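Side-chain contacts in freshwater cyanophage protein (Microcystis phage Mic1, PDB 6L2W), which is of unknown function but is probably a structural protein of the phage, with a novel fold and an assembly of two subunits: residues A20-L25 / D40-L45; N26-V31 / C56-K61; G63-G68 / E108-K113; F73-S78 / H84-S89. All coordinates share one frame; numbering follows the deposited sequence.

Contact 1: A20-L25 / D40-L45; sequences AGVIDL and DNFGWL
V22 CB lies at the rim of the F42 ring, near its plane, 4.1 Å from F42 CE1. The edges of the W44 indole meet its own loop: the carbonyl carbons of D40 and N41 lie in the ring plane, and NE1 donates to D40 O at 2.9 Å, reaching that oxygen from above its carbonyl plane, which helps hold the loop's own shape. The V22-F42 contact joins the end of strand 17-23, part of the antiparallel sheet, to the irregular loop that leads into the short strand 45-46. V22 and F42 approach at a slant, while the lack of a side chain on G43 lets V22 CG1 settle 3.9 Å from G43 CA; the positive phi of 87° is a second reason for glycine. That methyl stands anti to the V22 backbone N (chi1 171°), which aims it at the loop. Farther along, L25 and L45 cross at about a right angle, L45 CD2 resting 3.8 Å from L25 CB; two leucines suit this apolar junction, L25 lying on V4 and L45 on V55 of helix 51-61. No direct hydrogen bond links the segments; water joins their backbones. The D40 carboxylate faces the second subunit, where it pairs with R74 and Y75 of that chain. One water donates both to I23 O, at 2.6 Å, and to G43 O, at 2.9 Å.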
loop_
_atom_site.group_PDB
_atom_site.type_symbol
_atom_site.label_atom_id
_atom_site.label_comp_id
_atom_site.label_asym_id
_atom_site.label_seq_id
_atom_site.Cartn_x
_atom_site.Cartn_y
_atom_site.Cartn_z
ATOM N N ALA B 20 -4.915 10.287 -2.067
ATOM C CA ALA B 20 -5.056 8.884 -2.457
ATOM C C ALA B 20 -6.499 8.540 -2.861
ATOM O O ALA B 20 -7.381 9.362 -2.783
ATOM C CB ALA B 20 -4.572 7.990 -1.340
ATOM N N GLY B 21 -6.684 7.290 -3.297
ATOM C CA GLY B 21 -7.934 6.773 -3.815
ATOM C C GLY B 21 -7.698 5.598 -4.766
ATOM O O GLY B 21 -6.631 5.010 -4.774
ATOM N N VAL B 22 -8.701 5.303 -5.595
ATOM C CA VAL B 22 -8.768 4.121 -6.430
ATOM C C VAL B 22 -9.008 4.586 -7.865
ATOM O O VAL B 22 -9.691 5.590 -8.102
ATOM C CB VAL B 22 -9.891 3.187 -5.941
ATOM C CG1 VAL B 22 -10.163 2.049 -6.904
ATOM C CG2 VAL B 22 -9.594 2.641 -4.556
ATOM N N ILE B 23 -8.391 3.926 -8.823
ATOM C CA ILE B 23 -8.722 4.216 -10.214
ATOM C C ILE B 23 -9.694 3.128 -10.661
ATOM O O ILE B 23 -9.400 1.948 -10.518
ATOM C CB ILE B 23 -7.472 4.293 -11.112
ATOM C CG1 ILE B 23 -6.509 5.389 -10.657
ATOM C CG2 ILE B 23 -7.864 4.518 -12.567
ATOM C CD1 ILE B 23 -5.087 5.172 -11.098
ATOM N N ASP B 24 -10.878 3.505 -11.124
ATOM C CA ASP B 24 -11.828 2.457 -11.535
ATOM C C ASP B 24 -11.253 1.775 -12.779
ATOM O O ASP B 24 -10.971 2.445 -13.750
ATOM C CB ASP B 24 -13.233 3.012 -11.798
ATOM C CG ASP B 24 -14.196 1.927 -12.244
ATOM O OD1 ASP B 24 -14.045 1.439 -13.412
ATOM O OD2 ASP B 24 -15.048 1.530 -11.409
ATOM N N LEU B 25 -11.091 0.461 -12.748
ATOM C CA LEU B 25 -10.437 -0.226 -13.849
ATOM C C LEU B 25 -11.361 -0.390 -15.071
ATOM O O LEU B 25 -10.875 -0.841 -16.114
ATOM C CB LEU B 25 -9.925 -1.581 -13.354
ATOM C CG LEU B 25 -8.502 -1.539 -12.803
ATOM C CD1 LEU B 25 -8.107 -2.862 -12.171
ATOM C CD2 LEU B 25 -7.513 -1.149 -13.892
ATOM N N ASP B 40 -12.457 -0.617 1.756
ATOM C CA ASP B 40 -11.856 -1.912 1.561
ATOM C C ASP B 40 -12.644 -2.713 0.524
ATOM O O ASP B 40 -12.106 -3.694 0.003
ATOM C CB ASP B 40 -11.695 -2.655 2.894
ATOM C CG ASP B 40 -10.540 -2.141 3.751
ATOM O OD1 ASP B 40 -9.405 -1.972 3.210
ATOM O OD2 ASP B 40 -10.771 -1.916 4.961
ATOM N N ASN B 41 -13.878 -2.302 0.230
ATOM C CA ASN B 41 -14.782 -3.040 -0.658
ATOM C C ASN B 41 -14.975 -2.308 -1.984
ATOM O O ASN B 41 -15.781 -2.735 -2.799
ATOM C CB ASN B 41 -16.154 -3.226 -0.001
ATOM C CG ASN B 41 -16.104 -4.282 1.072
ATOM O OD1 ASN B 41 -15.549 -5.344 0.844
ATOM N ND2 ASN B 41 -16.599 -3.969 2.255
ATOM N N PHE B 42 -14.240 -1.221 -2.199
ATOM C CA PHE B 42 -14.542 -0.332 -3.293
ATOM C C PHE B 42 -13.535 -0.520 -4.432
ATOM O O PHE B 42 -12.349 -0.609 -4.199
ATOM C CB PHE B 42 -14.556 1.110 -2.786
ATOM C CG PHE B 42 -14.802 2.103 -3.877
ATOM C CD1 PHE B 42 -13.773 2.507 -4.708
ATOM C CD2 PHE B 42 -16.075 2.582 -4.117
ATOM C CE1 PHE B 42 -14.010 3.392 -5.746
ATOM C CE2 PHE B 42 -16.309 3.466 -5.161
ATOM C CZ PHE B 42 -15.275 3.865 -5.977
ATOM N N GLY B 43 -14.031 -0.571 -5.655
ATOM C CA GLY B 43 -13.200 -0.410 -6.837
ATOM C C GLY B 43 -12.569 -1.705 -7.327
ATOM O O GLY B 43 -11.740 -1.681 -8.223
ATOM N N TRP B 44 -12.910 -2.829 -6.729
ATOM C CA TRP B 44 -12.393 -4.111 -7.194
ATOM C C TRP B 44 -13.022 -4.466 -8.540
ATOM O O TRP B 44 -14.169 -4.082 -8.831
ATOM C CB TRP B 44 -12.665 -5.199 -6.158
ATOM C CG TRP B 44 -11.931 -4.973 -4.874
ATOM C CD1 TRP B 44 -12.390 -4.304 -3.775
ATOM C CD2 TRP B 44 -10.580 -5.366 -4.567
ATOM N NE1 TRP B 44 -11.437 -4.287 -2.792
ATOM C CE2 TRP B 44 -10.322 -4.950 -3.241
ATOM C CE3 TRP B 44 -9.587 -6.071 -5.253
ATOM C CZ2 TRP B 44 -9.092 -5.180 -2.615
ATOM C CZ3 TRP B 44 -8.385 -6.327 -4.621
ATOM C CH2 TRP B 44 -8.140 -5.875 -3.324
ATOM N N LEU B 45 -12.241 -5.178 -9.337
ATOM C CA LEU B 45 -12.658 -5.704 -10.627
ATOM C C LEU B 45 -12.437 -7.212 -10.613
ATOM O O LEU B 45 -11.363 -7.651 -10.202
ATOM C CB LEU B 45 -11.824 -5.060 -11.738
ATOM C CG LEU B 45 -11.956 -5.698 -13.124
ATOM C CD1 LEU B 45 -13.319 -5.398 -13.743
ATOM C CD2 LEU B 45 -10.834 -5.228 -14.041
HETATM O O HOH W 1 -9.428 -0.378 -9.396
HETATM O O HOH W 2 -14.957 -0.926 -9.708
#

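Contact 2: N26-V31 / C56-K61; sequences NTKCPV and CEYCAK
Y58 is the residue of the helical turn C56-K61 that meets the other segment, by taking the aliphatic chain of K28 over one face of its ring. The turn opens with C56, whose side chain looks to the helix 96-115 and whose carbonyl oxygen accepts the amide of A60. E57 likewise packs on L109 of that helix. Y58 then turns to the other side, its ring anti to the backbone N (chi1 -179°) and reaching out toward the loop. The lysine and tyrosine run past each other in opposite directions: K28 CB lies near the hydroxyl, K28 CG 3.3 Å from Y58 CZ, and K28 CE over Y58 CG at the root of the ring. A bend at the second torsion of K28 (chi2 74°) lays the chain along the ring. Its CG is 3.6 Å from the ring centroid, a CH-pi contact; the ammonium NZ, 5.1 Å from that centroid, is too far for more than a weak cation-pi attraction, and its hydrogen bond goes to L25 O. C59 and A60 return to the interior, against I64 and L109. A long apolar chain ending in a charge suits this partly exposed place: methylenes cover the tyrosine while the charge finds a carbonyl. The arrangement is a lysine-on-tyrosine CH-pi contact, joining the turn of the beta hairpin of strands 17-23 and 30-32 to helix 51-61.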
loop_
_atom_site.group_PDB
_atom_site.type_symbol
_atom_site.label_atom_id
_atom_site.label_comp_id
_atom_site.label_asym_id
_atom_site.label_seq_id
_atom_site.Cartn_x
_atom_site.Cartn_y
_atom_site.Cartn_z
ATOM N N ASN B 26 -12.647 -0.026 -14.985
ATOM C CA ASN B 26 -13.533 0.004 -16.180
ATOM C C ASN B 26 -13.459 1.380 -16.844
ATOM O O ASN B 26 -13.055 1.491 -17.988
ATOM C CB ASN B 26 -14.996 -0.311 -15.850
ATOM C CG ASN B 26 -15.214 -1.747 -15.433
ATOM O OD1 ASN B 26 -15.758 -2.017 -14.364
ATOM N ND2 ASN B 26 -14.784 -2.672 -16.269
ATOM N N THR B 27 -13.829 2.413 -16.097
ATOM C CA THR B 27 -13.920 3.775 -16.648
ATOM C C THR B 27 -12.534 4.428 -16.696
ATOM O O THR B 27 -12.349 5.410 -17.413
ATOM C CB THR B 27 -14.911 4.667 -15.878
ATOM O OG1 THR B 27 -14.457 6.010 -16.027
ATOM C CG2 THR B 27 -15.030 4.382 -14.397
ATOM N N LYS B 28 -11.576 3.901 -15.932
ATOM C CA LYS B 28 -10.236 4.495 -15.777
ATOM C C LYS B 28 -10.348 5.897 -15.157
ATOM O O LYS B 28 -9.474 6.731 -15.352
ATOM C CB LYS B 28 -9.484 4.500 -17.116
ATOM C CG LYS B 28 -8.644 3.263 -17.396
ATOM C CD LYS B 28 -9.421 2.034 -17.763
ATOM C CE LYS B 28 -8.527 0.905 -18.227
ATOM N NZ LYS B 28 -9.297 -0.340 -18.465
ATOM N N CYS B 29 -11.388 6.141 -14.371
ATOM C CA CYS B 29 -11.541 7.419 -13.681
ATOM C C CYS B 29 -11.108 7.266 -12.214
ATOM O O CYS B 29 -11.562 6.353 -11.505
ATOM C CB CYS B 29 -12.975 7.938 -13.764
ATOM S SG CYS B 29 -13.199 9.247 -15.002
ATOM N N PRO B 30 -10.235 8.168 -11.759
ATOM C CA PRO B 30 -9.731 8.171 -10.406
ATOM C C PRO B 30 -10.834 8.581 -9.424
ATOM O O PRO B 30 -11.615 9.468 -9.748
ATOM C CB PRO B 30 -8.621 9.226 -10.413
ATOM C CG PRO B 30 -9.139 10.253 -11.372
ATOM C CD PRO B 30 -9.928 9.456 -12.396
ATOM N N VAL B 31 -10.887 7.942 -8.258
ATOM C CA VAL B 31 -11.859 8.318 -7.245
ATOM C C VAL B 31 -11.163 8.505 -5.898
ATOM O O VAL B 31 -10.676 7.545 -5.292
ATOM C CB VAL B 31 -12.996 7.292 -7.108
ATOM C CG1 VAL B 31 -14.036 7.788 -6.111
ATOM C CG2 VAL B 31 -13.640 6.959 -8.451
ATOM N N CYS B 56 -3.192 -5.686 -17.260
ATOM C CA CYS B 56 -1.731 -5.585 -17.185
ATOM C C CYS B 56 -1.206 -4.488 -18.106
ATOM O O CYS B 56 -0.193 -3.847 -17.803
ATOM C CB CYS B 56 -1.051 -6.891 -17.551
ATOM S SG CYS B 56 -1.224 -8.131 -16.247
ATOM N N GLU B 57 -1.892 -4.294 -19.212
ATOM C CA GLU B 57 -1.468 -3.336 -20.234
ATOM C C GLU B 57 -1.674 -1.911 -19.700
ATOM O O GLU B 57 -0.849 -0.997 -19.916
ATOM C CB GLU B 57 -2.249 -3.566 -21.531
ATOM C CG GLU B 57 -1.750 -4.764 -22.330
ATOM C CD GLU B 57 -2.341 -4.947 -23.727
ATOM O OE1 GLU B 57 -3.554 -5.262 -23.832
ATOM O OE2 GLU B 57 -1.579 -4.792 -24.712
ATOM N N TYR B 58 -2.782 -1.713 -19.005
ATOM C CA TYR B 58 -3.058 -0.389 -18.524
ATOM C C TYR B 58 -2.087 -0.063 -17.372
ATOM O O TYR B 58 -1.563 1.049 -17.304
ATOM C CB TYR B 58 -4.540 -0.260 -18.172
ATOM C CG TYR B 58 -4.893 1.116 -17.688
ATOM C CD1 TYR B 58 -4.926 2.196 -18.552
ATOM C CD2 TYR B 58 -5.116 1.354 -16.344
ATOM C CE1 TYR B 58 -5.212 3.476 -18.097
ATOM C CE2 TYR B 58 -5.409 2.623 -15.874
ATOM C CZ TYR B 58 -5.452 3.690 -16.749
ATOM O OH TYR B 58 -5.750 4.936 -16.263
ATOM N N CYS B 59 -1.819 -1.044 -16.508
ATOM C CA CYS B 59 -0.885 -0.851 -15.386
ATOM C C CYS B 59 0.526 -0.524 -15.898
ATOM O O CYS B 59 1.207 0.345 -15.331
ATOM C CB CYS B 59 -0.852 -2.084 -14.482
ATOM S SG CYS B 59 -2.363 -2.276 -13.495
ATOM N N ALA B 60 0.957 -1.202 -16.951
ATOM C CA ALA B 60 2.248 -0.909 -17.592
ATOM C C ALA B 60 2.267 0.545 -18.078
ATOM O O ALA B 60 3.261 1.221 -17.876
ATOM C CB ALA B 60 2.532 -1.868 -18.731
ATOM N N LYS B 61 1.165 1.037 -18.640
ATOM C CA LYS B 61 1.061 2.453 -19.068
ATOM C C LYS B 61 1.294 3.399 -17.880
ATOM O O LYS B 61 1.808 4.502 -18.045
ATOM C CB LYS B 61 -0.320 2.757 -19.663
ATOM C CG LYS B 61 -0.322 3.586 -20.939
ATOM C CD LYS B 61 -1.503 3.302 -21.863
ATOM C CE LYS B 61 -1.425 1.940 -22.531
ATOM N NZ LYS B 61 -2.385 1.806 -23.654
#

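Contact 3: G63-G68 / E108-K113; sequences GIEANG and ELELIK
E65 and E110 bring their carboxylates together at a slant, the two planes 67° apart and E65 OE1 3.7 Å from E110 OE1. The contact sets the loop that leaves helix 51-61 through a Schellman motif, closed by G63, beside the long C-terminal helix 96-115. E110 sends its CG anti to the backbone N (chi1 171°) and runs out extended from the helix toward the loop. E65 is extended beyond CG too, so each chain reaches across and the carboxylates, rather than the methylenes, come closest. Two like charges at this distance would repel and might raise the pKa of one of them slightly; E110 is eased by water, and E65 also packs on F11 of the second subunit. Glutamate suits such a place at the surface, where solvent can share the charge. K113, one turn further along the helix, swings its long chain back toward the Schellman glycine, NZ stopping 4.4 Å from G63 CA; at the backbone angles of G63 (phi 91°) a side chain would press on the carbonyl oxygen of the residue before, which suits glycine. The true polar link runs through a water that accepts from A66 N at 2.8 Å and donates to E110 OE1 at 2.7 Å.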
loop_
_atom_site.group_PDB
_atom_site.type_symbol
_atom_site.label_atom_id
_atom_site.label_comp_id
_atom_site.label_asym_id
_atom_site.label_seq_id
_atom_site.Cartn_x
_atom_site.Cartn_y
_atom_site.Cartn_z
ATOM N N GLY B 63 3.329 2.618 -15.491
ATOM C CA GLY B 63 4.698 2.368 -15.000
ATOM C C GLY B 63 4.736 1.321 -13.891
ATOM O O GLY B 63 5.683 1.233 -13.131
ATOM N N ILE B 64 3.720 0.490 -13.825
ATOM C CA ILE B 64 3.692 -0.570 -12.853
ATOM C C ILE B 64 4.484 -1.751 -13.419
ATOM O O ILE B 64 4.294 -2.155 -14.563
ATOM C CB ILE B 64 2.241 -0.937 -12.499
ATOM C CG1 ILE B 64 1.605 0.159 -11.642
ATOM C CG2 ILE B 64 2.163 -2.299 -11.828
ATOM C CD1 ILE B 64 0.098 0.040 -11.502
ATOM N N GLU B 65 5.347 -2.293 -12.580
ATOM C CA GLU B 65 6.324 -3.250 -13.006
ATOM C C GLU B 65 6.196 -4.531 -12.169
ATOM O O GLU B 65 5.705 -4.530 -11.043
ATOM C CB GLU B 65 7.733 -2.680 -12.835
ATOM C CG GLU B 65 8.119 -1.574 -13.811
ATOM C CD GLU B 65 9.432 -0.892 -13.442
ATOM O OE1 GLU B 65 10.432 -1.604 -13.230
ATOM O OE2 GLU B 65 9.449 0.347 -13.319
ATOM N N ALA B 66 6.671 -5.616 -12.751
ATOM C CA ALA B 66 6.744 -6.885 -12.104
ATOM C C ALA B 66 7.360 -6.713 -10.707
ATOM O O ALA B 66 8.182 -5.833 -10.508
ATOM C CB ALA B 66 7.556 -7.801 -12.989
ATOM N N ASN B 67 6.958 -7.547 -9.744
ATOM C CA ASN B 67 7.269 -7.296 -8.348
ATOM C C ASN B 67 8.441 -8.163 -7.861
ATOM O O ASN B 67 8.878 -7.966 -6.745
ATOM C CB ASN B 67 6.040 -7.429 -7.433
ATOM C CG ASN B 67 5.426 -8.809 -7.344
ATOM O OD1 ASN B 67 6.056 -9.827 -7.632
ATOM N ND2 ASN B 67 4.181 -8.848 -6.906
ATOM N N GLY B 68 8.932 -9.100 -8.670
ATOM C CA GLY B 68 10.115 -9.922 -8.332
ATOM C C GLY B 68 9.814 -11.029 -7.327
ATOM O O GLY B 68 10.730 -11.744 -6.904
ATOM N N GLU B 108 7.045 -8.623 -19.708
ATOM C CA GLU B 108 6.992 -8.594 -21.178
ATOM C C GLU B 108 6.687 -7.167 -21.641
ATOM O O GLU B 108 7.287 -6.642 -22.588
ATOM C CB GLU B 108 5.893 -9.508 -21.744
ATOM C CG GLU B 108 6.177 -10.994 -21.608
ATOM C CD GLU B 108 5.056 -11.918 -22.073
ATOM O OE1 GLU B 108 3.849 -11.625 -21.805
ATOM O OE2 GLU B 108 5.391 -12.948 -22.698
ATOM N N LEU B 109 5.714 -6.554 -20.991
ATOM C CA LEU B 109 5.285 -5.235 -21.408
ATOM C C LEU B 109 6.421 -4.239 -21.181
ATOM O O LEU B 109 6.626 -3.376 -22.022
ATOM C CB LEU B 109 4.017 -4.843 -20.656
ATOM C CG LEU B 109 2.774 -5.605 -21.100
ATOM C CD1 LEU B 109 1.650 -5.397 -20.093
ATOM C CD2 LEU B 109 2.349 -5.190 -22.515
ATOM N N GLU B 110 7.182 -4.406 -20.099
ATOM C CA GLU B 110 8.294 -3.499 -19.840
ATOM C C GLU B 110 9.348 -3.630 -20.950
ATOM O O GLU B 110 9.967 -2.642 -21.332
ATOM C CB GLU B 110 8.912 -3.759 -18.463
ATOM C CG GLU B 110 10.211 -3.002 -18.223
ATOM C CD GLU B 110 10.936 -3.324 -16.922
ATOM O OE1 GLU B 110 10.326 -3.956 -16.021
ATOM O OE2 GLU B 110 12.116 -2.940 -16.814
ATOM N N LEU B 111 9.598 -4.834 -21.434
ATOM C CA LEU B 111 10.652 -5.020 -22.444
ATOM C C LEU B 111 10.177 -4.562 -23.827
ATOM O O LEU B 111 10.998 -4.182 -24.660
ATOM C CB LEU B 111 11.068 -6.486 -22.492
ATOM C CG LEU B 111 11.786 -6.979 -21.241
ATOM C CD1 LEU B 111 11.973 -8.478 -21.313
ATOM C CD2 LEU B 111 13.129 -6.294 -21.052
ATOM N N ILE B 112 8.882 -4.618 -24.081
ATOM C CA ILE B 112 8.362 -4.069 -25.325
ATOM C C ILE B 112 8.572 -2.549 -25.317
ATOM O O ILE B 112 9.016 -2.020 -26.328
ATOM C CB ILE B 112 6.893 -4.469 -25.563
ATOM C CG1 ILE B 112 6.772 -5.970 -25.841
ATOM C CG2 ILE B 112 6.268 -3.645 -26.681
ATOM C CD1 ILE B 112 5.361 -6.492 -25.714
ATOM N N LYS B 113 8.315 -1.859 -24.198
ATOM C CA LYS B 113 8.583 -0.403 -24.137
ATOM C C LYS B 113 10.068 -0.120 -24.411
ATOM O O LYS B 113 10.385 0.715 -25.256
ATOM C CB LYS B 113 8.145 0.183 -22.791
ATOM C CG LYS B 113 6.640 0.350 -22.642
ATOM C CD LYS B 113 6.128 0.218 -21.218
ATOM C CE LYS B 113 6.470 1.407 -20.346
ATOM N NZ LYS B 113 5.512 1.557 -19.222
HETATM O O HOH W 3 8.054 -5.200 -15.128
#

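Contact 4: F73-S78 / H84-S89; sequences FRYWYS and HLELKS
R74 grips two acceptors of the facing strand with a single nitrogen. NH1 gives L87 O a nearly straight bond of 2.8 Å (174°) in the guanidinium plane, and meets E86 OE2 at 2.8 Å in a salt bridge through its anti lone pair, more bent and tilted from that plane. NH2 adds a weak bond to the same oxygen. R74 CG sits between its backbone N and carbonyl carbon (chi1 59°), and the chain then runs extended past L87 O. Y75 CZ lies over one face of the guanidinium, toward its rim, and Y75 CE2 touches E86 CG at 3.7 Å. Y77 and H84 form an offset stack, ring centroids 4.7 Å apart and planes at 17°, with H84 CB 3.4 Å from Y77 CD2 over the face. These pairs decorate an antiparallel beta hairpin, strands 75-77 and 83-89: W76 and L85 exchange two backbone bonds, and L87 N adds a third to R74 O at 3.0 Å. On the opposite face from Y75 and Y77, the W76 edge meets L87, CZ3 3.8 Å from L87 CB. The large apolar indole suits its place between the hairpin and I99, I102 and L106 of helix 96-115, while N103 holds its NE1. H9 holds H84 ND1, and D40 of the second subunit R74 NE, while Y77 meets H9 of that subunit.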
loop_
_atom_site.group_PDB
_atom_site.type_symbol
_atom_site.label_atom_id
_atom_site.label_comp_id
_atom_site.label_asym_id
_atom_site.label_seq_id
_atom_site.Cartn_x
_atom_site.Cartn_y
_atom_site.Cartn_z
ATOM N N PHE B 73 3.546 -12.530 -2.890
ATOM C CA PHE B 73 3.427 -11.064 -2.711
ATOM C C PHE B 73 2.471 -10.606 -3.807
ATOM O O PHE B 73 2.797 -10.800 -4.957
ATOM C CB PHE B 73 4.803 -10.403 -2.729
ATOM C CG PHE B 73 4.828 -8.937 -2.398
ATOM C CD1 PHE B 73 4.748 -8.500 -1.092
ATOM C CD2 PHE B 73 4.966 -7.991 -3.391
ATOM C CE1 PHE B 73 4.792 -7.154 -0.788
ATOM C CE2 PHE B 73 5.005 -6.644 -3.084
ATOM C CZ PHE B 73 4.914 -6.227 -1.786
ATOM N N ARG B 74 1.343 -10.046 -3.436
ATOM C CA ARG B 74 0.260 -9.717 -4.388
ATOM C C ARG B 74 0.148 -8.220 -4.644
ATOM O O ARG B 74 -0.955 -7.754 -4.842
ATOM C CB ARG B 74 -1.050 -10.257 -3.821
ATOM C CG ARG B 74 -1.411 -9.695 -2.458
ATOM C CD ARG B 74 -2.587 -10.439 -1.891
ATOM N NE ARG B 74 -3.035 -9.912 -0.625
ATOM C CZ ARG B 74 -3.910 -8.944 -0.499
ATOM N NH1 ARG B 74 -4.600 -8.528 -1.534
ATOM N NH2 ARG B 74 -4.099 -8.381 0.670
ATOM N N TYR B 75 1.251 -7.528 -4.682
ATOM C CA TYR B 75 1.245 -6.100 -4.928
ATOM C C TYR B 75 2.285 -5.757 -5.990
ATOM O O TYR B 75 3.371 -6.298 -5.999
ATOM C CB TYR B 75 1.568 -5.315 -3.649
ATOM C CG TYR B 75 0.732 -5.696 -2.455
ATOM C CD1 TYR B 75 1.112 -6.718 -1.608
ATOM C CD2 TYR B 75 -0.467 -5.072 -2.201
ATOM C CE1 TYR B 75 0.343 -7.077 -0.511
ATOM C CE2 TYR B 75 -1.248 -5.414 -1.110
ATOM C CZ TYR B 75 -0.842 -6.416 -0.251
ATOM O OH TYR B 75 -1.628 -6.768 0.818
ATOM N N TRP B 76 1.920 -4.804 -6.830
ATOM C CA TRP B 76 2.792 -4.272 -7.855
ATOM C C TRP B 76 2.749 -2.747 -7.801
ATOM O O TRP B 76 1.696 -2.169 -7.986
ATOM C CB TRP B 76 2.356 -4.760 -9.242
ATOM C CG TRP B 76 2.423 -6.245 -9.414
ATOM C CD1 TRP B 76 3.410 -6.972 -10.021
ATOM C CD2 TRP B 76 1.456 -7.201 -8.953
ATOM N NE1 TRP B 76 3.127 -8.315 -9.963
ATOM C CE2 TRP B 76 1.928 -8.487 -9.329
ATOM C CE3 TRP B 76 0.249 -7.096 -8.257
ATOM C CZ2 TRP B 76 1.223 -9.653 -9.054
ATOM C CZ3 TRP B 76 -0.442 -8.258 -7.975
ATOM C CH2 TRP B 76 0.044 -9.516 -8.357
ATOM N N TYR B 77 3.914 -2.136 -7.658
ATOM C CA TYR B 77 4.053 -0.707 -7.537
ATOM C C TYR B 77 4.578 -0.086 -8.836
ATOM O O TYR B 77 5.329 -0.706 -9.585
ATOM C CB TYR B 77 4.972 -0.391 -6.356
ATOM C CG TYR B 77 4.261 -0.473 -5.030
ATOM C CD1 TYR B 77 4.201 -1.657 -4.315
ATOM C CD2 TYR B 77 3.596 0.626 -4.522
ATOM C CE1 TYR B 77 3.528 -1.739 -3.108
ATOM C CE2 TYR B 77 2.930 0.563 -3.307
ATOM C CZ TYR B 77 2.883 -0.627 -2.606
ATOM O OH TYR B 77 2.216 -0.671 -1.415
ATOM N N SER B 78 4.206 1.145 -9.055
ATOM C CA SER B 78 4.751 1.893 -10.203
ATOM C C SER B 78 6.143 2.392 -9.820
ATOM O O SER B 78 6.419 2.510 -8.636
ATOM C CB SER B 78 3.844 3.004 -10.609
ATOM O OG SER B 78 3.747 3.981 -9.607
ATOM N N HIS B 84 -0.414 1.655 -7.267
ATOM C CA HIS B 84 -0.088 0.256 -7.182
ATOM C C HIS B 84 -1.318 -0.587 -7.481
ATOM O O HIS B 84 -2.452 -0.105 -7.399
ATOM C CB HIS B 84 0.552 -0.077 -5.832
ATOM C CG HIS B 84 -0.419 -0.298 -4.732
ATOM N ND1 HIS B 84 -1.008 0.742 -4.080
ATOM C CD2 HIS B 84 -0.879 -1.433 -4.154
ATOM C CE1 HIS B 84 -1.786 0.261 -3.115
ATOM N NE2 HIS B 84 -1.733 -1.074 -3.146
ATOM N N LEU B 85 -1.044 -1.831 -7.859
ATOM C CA LEU B 85 -2.065 -2.824 -8.127
ATOM C C LEU B 85 -2.066 -3.871 -7.006
ATOM O O LEU B 85 -1.030 -4.207 -6.432
ATOM C CB LEU B 85 -1.769 -3.474 -9.482
ATOM C CG LEU B 85 -2.780 -4.521 -9.932
ATOM C CD1 LEU B 85 -4.056 -3.846 -10.425
ATOM C CD2 LEU B 85 -2.190 -5.413 -11.006
ATOM N N GLU B 86 -3.233 -4.427 -6.744
ATOM C CA GLU B 86 -3.389 -5.402 -5.684
ATOM C C GLU B 86 -4.228 -6.562 -6.201
ATOM O O GLU B 86 -5.258 -6.352 -6.779
ATOM C CB GLU B 86 -4.084 -4.774 -4.469
ATOM C CG GLU B 86 -4.205 -5.707 -3.260
ATOM C CD GLU B 86 -4.906 -5.103 -2.037
ATOM O OE1 GLU B 86 -5.171 -3.860 -2.032
ATOM O OE2 GLU B 86 -5.233 -5.881 -1.111
ATOM N N LEU B 87 -3.777 -7.773 -5.993
ATOM C CA LEU B 87 -4.596 -8.919 -6.366
ATOM C C LEU B 87 -5.158 -9.547 -5.083
ATOM O O LEU B 87 -4.393 -9.678 -4.128
ATOM C CB LEU B 87 -3.706 -9.905 -7.126
ATOM C CG LEU B 87 -4.247 -11.316 -7.273
ATOM C CD1 LEU B 87 -5.268 -11.395 -8.390
ATOM C CD2 LEU B 87 -3.115 -12.279 -7.530
ATOM N N LYS B 88 -6.447 -9.935 -5.067
ATOM C CA LYS B 88 -7.014 -10.742 -3.945
ATOM C C LYS B 88 -7.924 -11.865 -4.469
ATOM O O LYS B 88 -8.383 -11.825 -5.617
ATOM C CB LYS B 88 -7.730 -9.848 -2.926
ATOM C CG LYS B 88 -9.161 -9.439 -3.228
ATOM C CD LYS B 88 -9.896 -8.997 -1.965
ATOM C CE LYS B 88 -10.918 -7.904 -2.183
ATOM N NZ LYS B 88 -12.297 -8.417 -2.344
ATOM N N SER B 89 -8.064 -12.853 -3.616
ATOM C CA SER B 89 -8.936 -14.036 -3.788
ATOM C C SER B 89 -9.935 -13.959 -2.637
ATOM O O SER B 89 -9.480 -13.785 -1.497
ATOM C CB SER B 89 -8.110 -15.292 -3.728
ATOM O OG SER B 89 -8.891 -16.431 -3.432
#

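How the contacts relate
Along the chain the segments of contacts 1 and 2 alternate; contact 4 lies between the two segments of contact 3. Contacts 1, 2 and 4 all reach the antiparallel sheet: contacts 1 and 2, with centres 11 Å apart, lie on the neighbouring strands 17-23 and 30-32 respectively, and contact 4 supplies the hairpin of strands 75-77 and 83-89. Helix 51-61 carries the second segment of contact 2 and leads into the loop of contact 3, where N67 ND2 reaches Y75 O of contact 4. Contacts 1 and 3 lie farthest apart, about 22 Å between centres, on opposite sides of the chain centre. Contacts 3 and 4 and D40 of contact 1 all touch the second subunit.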